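Local coordinates for protein membrane-bound lytic murein transglycosylase (Agrobacterium tumefaciens, PDB 2PNW) that probably cleaves the glycan strands of bacterial peptidoglycan between N-acetylmuramic acid and N-acetylglucosamine, as lytic transglycosylases of the MltA family do, at residues S215-L220 against Q235-W240; Q239-H244 against D249-H254. One frame throughout, in Å; residues are numbered along the deposited sequence.

Interaction 1: S215-L220 against Q235-W240; sequences SPIGRL and QTIRQW
I237 reaches from helix 234-243 with both arms of its side chain and lays them over the first turn of the facing helix, against I217 and G218. Its CD1 comes within 3.8 Å of G218 CA, so the longer arm ends on bare backbone: with hydrogen in place of a side chain at G218, where a CB would crowd I237 CD1, the backbones come as near as 6.6 Å between G218 CA and I237 CA. The shorter arm, CG2, meets I217 CD1 at 3.9 Å, the two isoleucines crossing at a slant. I217 makes this reach by holding CG1 between its backbone N and carbonyl carbon (chi1 62°) and extending chi2 to 167°, which carries CD1 out toward the other helix. Beta-branched, purely apolar residues suit such a place, since each offers two separate carbon arms and has no polar group to satisfy. No hydrogen bond crosses the contact. P216 occupies the N-cap position just before I217, at the start of helix 217-223. Around this small patch, F184 and F185 of helix 180-189 touch I217 and I237 respectively, L227 of the connecting loop adds to I237, and V251 and L252 of helix 248-252 also touch I217.

Interaction 2: Q239-H244 against D249-H254; sequences QWLADH and DGVLWH
W240 and L241 together meet V251 in the close-packed part of this contact. The six-membered ring of W240 presents CZ3 to V251 CG2 at 3.9 Å, with CH2 of the same ring almost as near; the methyl approaches the indole obliquely. Extension of W240 away from its backbone N (chi1 -173°) brings the far end of the ring to the valine. The other methyl, V251 CG1, lies 4.2 Å from L241 CD2, so the two methyls of V251 divide between the indole and the leucine. L241 CD1 also reaches L252 CD2, more loosely, at 4.4 Å. All of this is apolar, and no hydrogen bond joins the segments.

Polar groups sit on the outer side of both helices, mostly at the C-terminal end of helix 234-243. There H244 ND1 donates to W240 O at 2.8 Å, with the acceptor in the imidazole plane, while the imidazole also stacks on the indole; bond and stack together should hold the imidazole, whereas the stack alone holds that face of the indole. Q239 NE2 donates to D243 OD2 at 3.1 Å, meeting the carboxylate from above its plane, on the exposed face of the helix. On helix 248-252, D249 points away from the contact and pairs with K180. The result is two consecutive helices of the MltA-specific insert domain, joined by a short link and packed through apolar side chains.

Overall arrangement
From the N-terminal side, the chain enters helix 217-223 and runs through the loop 224-233 to helix 234-243, where interaction 1 closes a loop with 14 residues between its segments. Interaction 2 follows directly, closing a much tighter turn of four residues between 239-244 and 249-254. The two loops neither nest nor cross; they follow in series, overlapping at Q239 and W240 on the shared helix 234-243. The chain then returns beside its start: I217 CG2 lies 3.4 Å from V251 O, and I217 CD1 packs near L241. Three consecutive helices of the MltA-specific insert domain are thus gathered into one cluster, backed by helix 180-189.

Interaction 1: S215-L220 against Q235-W240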
# COMPACT_ATOMS: atom_id res chain seq x y z
N SER A 215 -7.32 12.74 1.40
CA SER A 215 -6.78 13.77 2.31
C SER A 215 -6.40 13.16 3.65
O SER A 215 -7.22 12.49 4.28
CB SER A 215 -7.77 14.92 2.53
OG SER A 215 -8.18 15.44 1.29
N PRO A 216 -5.13 13.32 4.06
CA PRO A 216 -4.67 12.75 5.32
C PRO A 216 -5.20 13.50 6.54
O PRO A 216 -5.03 14.74 6.65
CB PRO A 216 -3.15 12.87 5.22
CG PRO A 216 -2.92 14.02 4.30
CD PRO A 216 -4.04 13.99 3.32
N ILE A 217 -5.84 12.78 7.46
CA ILE A 217 -6.43 13.44 8.64
C ILE A 217 -5.36 13.87 9.63
O ILE A 217 -5.57 14.82 10.38
CB ILE A 217 -7.58 12.63 9.31
CG1 ILE A 217 -7.05 11.28 9.85
CG2 ILE A 217 -8.79 12.44 8.32
CD1 ILE A 217 -8.04 10.61 10.79
N GLY A 218 -4.21 13.19 9.62
CA GLY A 218 -3.08 13.57 10.49
C GLY A 218 -2.66 15.01 10.21
O GLY A 218 -2.47 15.82 11.11
N ARG A 219 -2.54 15.34 8.93
CA ARG A 219 -2.14 16.70 8.54
C ARG A 219 -3.20 17.72 8.93
O ARG A 219 -2.86 18.83 9.36
CB ARG A 219 -1.86 16.74 7.03
CG ARG A 219 -1.41 18.09 6.48
CD ARG A 219 -0.29 18.75 7.29
NE ARG A 219 0.91 17.94 7.36
CZ ARG A 219 1.96 18.23 8.13
NH1 ARG A 219 1.95 19.31 8.90
NH2 ARG A 219 3.02 17.43 8.13
N LEU A 220 -4.47 17.36 8.81
CA LEU A 220 -5.55 18.25 9.22
C LEU A 220 -5.42 18.55 10.70
O LEU A 220 -5.57 19.69 11.13
CB LEU A 220 -6.93 17.61 8.96
CG LEU A 220 -8.14 18.42 9.45
CD1 LEU A 220 -8.17 19.79 8.87
CD2 LEU A 220 -9.47 17.73 9.12
N GLN A 235 -1.29 5.97 16.62
CA GLN A 235 -1.79 5.85 18.00
C GLN A 235 -2.32 7.19 18.56
O GLN A 235 -3.40 7.23 19.14
CB GLN A 235 -0.69 5.29 18.93
CG GLN A 235 -0.40 3.79 18.75
CD GLN A 235 0.72 3.49 17.74
OE1 GLN A 235 1.01 4.29 16.84
NE2 GLN A 235 1.35 2.32 17.90
N THR A 236 -1.58 8.28 18.36
CA THR A 236 -2.05 9.57 18.89
C THR A 236 -3.25 10.13 18.12
O THR A 236 -4.10 10.81 18.68
CB THR A 236 -0.94 10.62 18.99
OG1 THR A 236 -0.50 11.01 17.68
CG2 THR A 236 0.25 10.07 19.78
N ILE A 237 -3.30 9.83 16.82
CA ILE A 237 -4.45 10.20 16.01
C ILE A 237 -5.70 9.47 16.50
O ILE A 237 -6.76 10.07 16.72
CB ILE A 237 -4.20 9.93 14.49
CG1 ILE A 237 -3.10 10.87 13.94
CG2 ILE A 237 -5.50 10.13 13.68
CD1 ILE A 237 -2.57 10.43 12.51
N ARG A 238 -5.58 8.15 16.70
CA ARG A 238 -6.70 7.36 17.21
C ARG A 238 -7.12 7.84 18.62
O ARG A 238 -8.31 7.92 18.93
CB ARG A 238 -6.30 5.90 17.27
CG ARG A 238 -6.31 5.17 15.91
CD ARG A 238 -5.83 3.72 16.17
NE ARG A 238 -5.73 2.87 14.97
CZ ARG A 238 -6.73 2.17 14.44
NH1 ARG A 238 -7.95 2.24 14.96
NH2 ARG A 238 -6.52 1.37 13.40
N GLN A 239 -6.15 8.18 19.46
CA GLN A 239 -6.48 8.71 20.82
C GLN A 239 -7.28 10.01 20.70
O GLN A 239 -8.29 10.19 21.40
CB GLN A 239 -5.20 8.96 21.64
CG GLN A 239 -5.47 9.32 23.14
CD GLN A 239 -6.24 8.23 23.86
OE1 GLN A 239 -5.77 7.09 23.96
NE2 GLN A 239 -7.42 8.56 24.36
N TRP A 240 -6.82 10.92 19.84
CA TRP A 240 -7.51 12.22 19.66
C TRP A 240 -8.94 11.98 19.23
O TRP A 240 -9.87 12.55 19.79
CB TRP A 240 -6.80 13.12 18.62
CG TRP A 240 -7.42 14.50 18.58
CD1 TRP A 240 -7.00 15.60 19.30
CD2 TRP A 240 -8.57 14.93 17.83
NE1 TRP A 240 -7.82 16.68 19.03
CE2 TRP A 240 -8.79 16.29 18.15
CE3 TRP A 240 -9.44 14.29 16.93
CZ2 TRP A 240 -9.84 17.03 17.59
CZ3 TRP A 240 -10.49 15.01 16.38
CH2 TRP A 240 -10.69 16.38 16.72

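Interaction 2: Q239-H244 against D249-H254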
# COMPACT_ATOMS: atom_id res chain seq x y z
N GLN A 239 -6.15 8.18 19.46
CA GLN A 239 -6.48 8.71 20.82
C GLN A 239 -7.28 10.01 20.70
O GLN A 239 -8.29 10.19 21.40
CB GLN A 239 -5.20 8.96 21.64
CG GLN A 239 -5.47 9.32 23.14
CD GLN A 239 -6.24 8.23 23.86
OE1 GLN A 239 -5.77 7.09 23.96
NE2 GLN A 239 -7.42 8.56 24.36
N TRP A 240 -6.82 10.92 19.84
CA TRP A 240 -7.51 12.22 19.66
C TRP A 240 -8.94 11.98 19.23
O TRP A 240 -9.87 12.55 19.79
CB TRP A 240 -6.80 13.12 18.62
CG TRP A 240 -7.42 14.50 18.58
CD1 TRP A 240 -7.00 15.60 19.30
CD2 TRP A 240 -8.57 14.93 17.83
NE1 TRP A 240 -7.82 16.68 19.03
CE2 TRP A 240 -8.79 16.29 18.15
CE3 TRP A 240 -9.44 14.29 16.93
CZ2 TRP A 240 -9.84 17.03 17.59
CZ3 TRP A 240 -10.49 15.01 16.38
CH2 TRP A 240 -10.69 16.38 16.72
N LEU A 241 -9.12 11.08 18.26
CA LEU A 241 -10.45 10.74 17.78
C LEU A 241 -11.31 10.07 18.87
O LEU A 241 -12.49 10.35 18.98
CB LEU A 241 -10.34 9.83 16.54
CG LEU A 241 -9.83 10.55 15.27
CD1 LEU A 241 -9.41 9.44 14.23
CD2 LEU A 241 -10.87 11.53 14.68
N ALA A 242 -10.70 9.19 19.66
CA ALA A 242 -11.43 8.56 20.80
C ALA A 242 -11.89 9.63 21.82
O ALA A 242 -12.96 9.50 22.40
CB ALA A 242 -10.53 7.57 21.49
N ASP A 243 -11.07 10.65 22.00
CA ASP A 243 -11.36 11.76 22.95
C ASP A 243 -12.29 12.85 22.41
O ASP A 243 -12.68 13.78 23.16
CB ASP A 243 -10.04 12.39 23.41
CG ASP A 243 -9.25 11.48 24.32
OD1 ASP A 243 -9.85 10.61 24.97
OD2 ASP A 243 -8.03 11.65 24.40
N HIS A 244 -12.63 12.77 21.12
CA HIS A 244 -13.49 13.78 20.52
C HIS A 244 -14.59 13.18 19.65
O HIS A 244 -14.65 13.50 18.46
CB HIS A 244 -12.64 14.75 19.68
CG HIS A 244 -11.67 15.57 20.47
ND1 HIS A 244 -10.41 15.13 20.80
CD2 HIS A 244 -11.79 16.81 21.01
CE1 HIS A 244 -9.79 16.07 21.50
NE2 HIS A 244 -10.60 17.10 21.64
N ASP A 249 -16.81 12.81 12.84
CA ASP A 249 -17.33 12.84 11.46
C ASP A 249 -16.73 13.97 10.64
O ASP A 249 -16.34 13.76 9.49
CB ASP A 249 -18.87 12.91 11.39
CG ASP A 249 -19.53 11.65 11.87
OD1 ASP A 249 -18.87 10.59 11.96
OD2 ASP A 249 -20.75 11.71 12.16
N GLY A 250 -16.64 15.17 11.22
CA GLY A 250 -16.10 16.32 10.47
C GLY A 250 -14.69 16.09 9.99
O GLY A 250 -14.31 16.49 8.88
N VAL A 251 -13.89 15.43 10.84
CA VAL A 251 -12.51 15.14 10.54
C VAL A 251 -12.43 14.01 9.50
O VAL A 251 -11.71 14.13 8.53
CB VAL A 251 -11.73 14.78 11.82
CG1 VAL A 251 -10.32 14.24 11.49
CG2 VAL A 251 -11.63 16.03 12.76
N LEU A 252 -13.12 12.90 9.73
CA LEU A 252 -13.04 11.78 8.76
C LEU A 252 -13.52 12.23 7.39
O LEU A 252 -12.97 11.85 6.36
CB LEU A 252 -13.90 10.60 9.22
CG LEU A 252 -13.47 10.02 10.57
CD1 LEU A 252 -14.16 8.65 10.79
CD2 LEU A 252 -11.92 9.91 10.69
N TRP A 253 -14.56 13.06 7.37
CA TRP A 253 -15.19 13.46 6.09
C TRP A 253 -14.36 14.47 5.27
O TRP A 253 -14.64 14.71 4.08
CB TRP A 253 -16.61 13.98 6.36
CG TRP A 253 -17.59 12.91 6.80
CD1 TRP A 253 -17.45 11.55 6.65
CD2 TRP A 253 -18.86 13.11 7.43
NE1 TRP A 253 -18.54 10.91 7.18
CE2 TRP A 253 -19.43 11.84 7.64
CE3 TRP A 253 -19.58 14.26 7.84
CZ2 TRP A 253 -20.69 11.68 8.23
CZ3 TRP A 253 -20.82 14.10 8.42
CH2 TRP A 253 -21.37 12.81 8.62
N HIS A 254 -13.32 15.04 5.91
CA HIS A 254 -12.28 15.81 5.21
C HIS A 254 -11.62 14.93 4.16
O HIS A 254 -11.17 15.41 3.12
CB HIS A 254 -11.22 16.28 6.21
CG HIS A 254 -10.02 16.93 5.59
ND1 HIS A 254 -10.08 18.14 4.95
CD2 HIS A 254 -8.71 16.57 5.59
CE1 HIS A 254 -8.87 18.49 4.55
NE2 HIS A 254 -8.02 17.55 4.92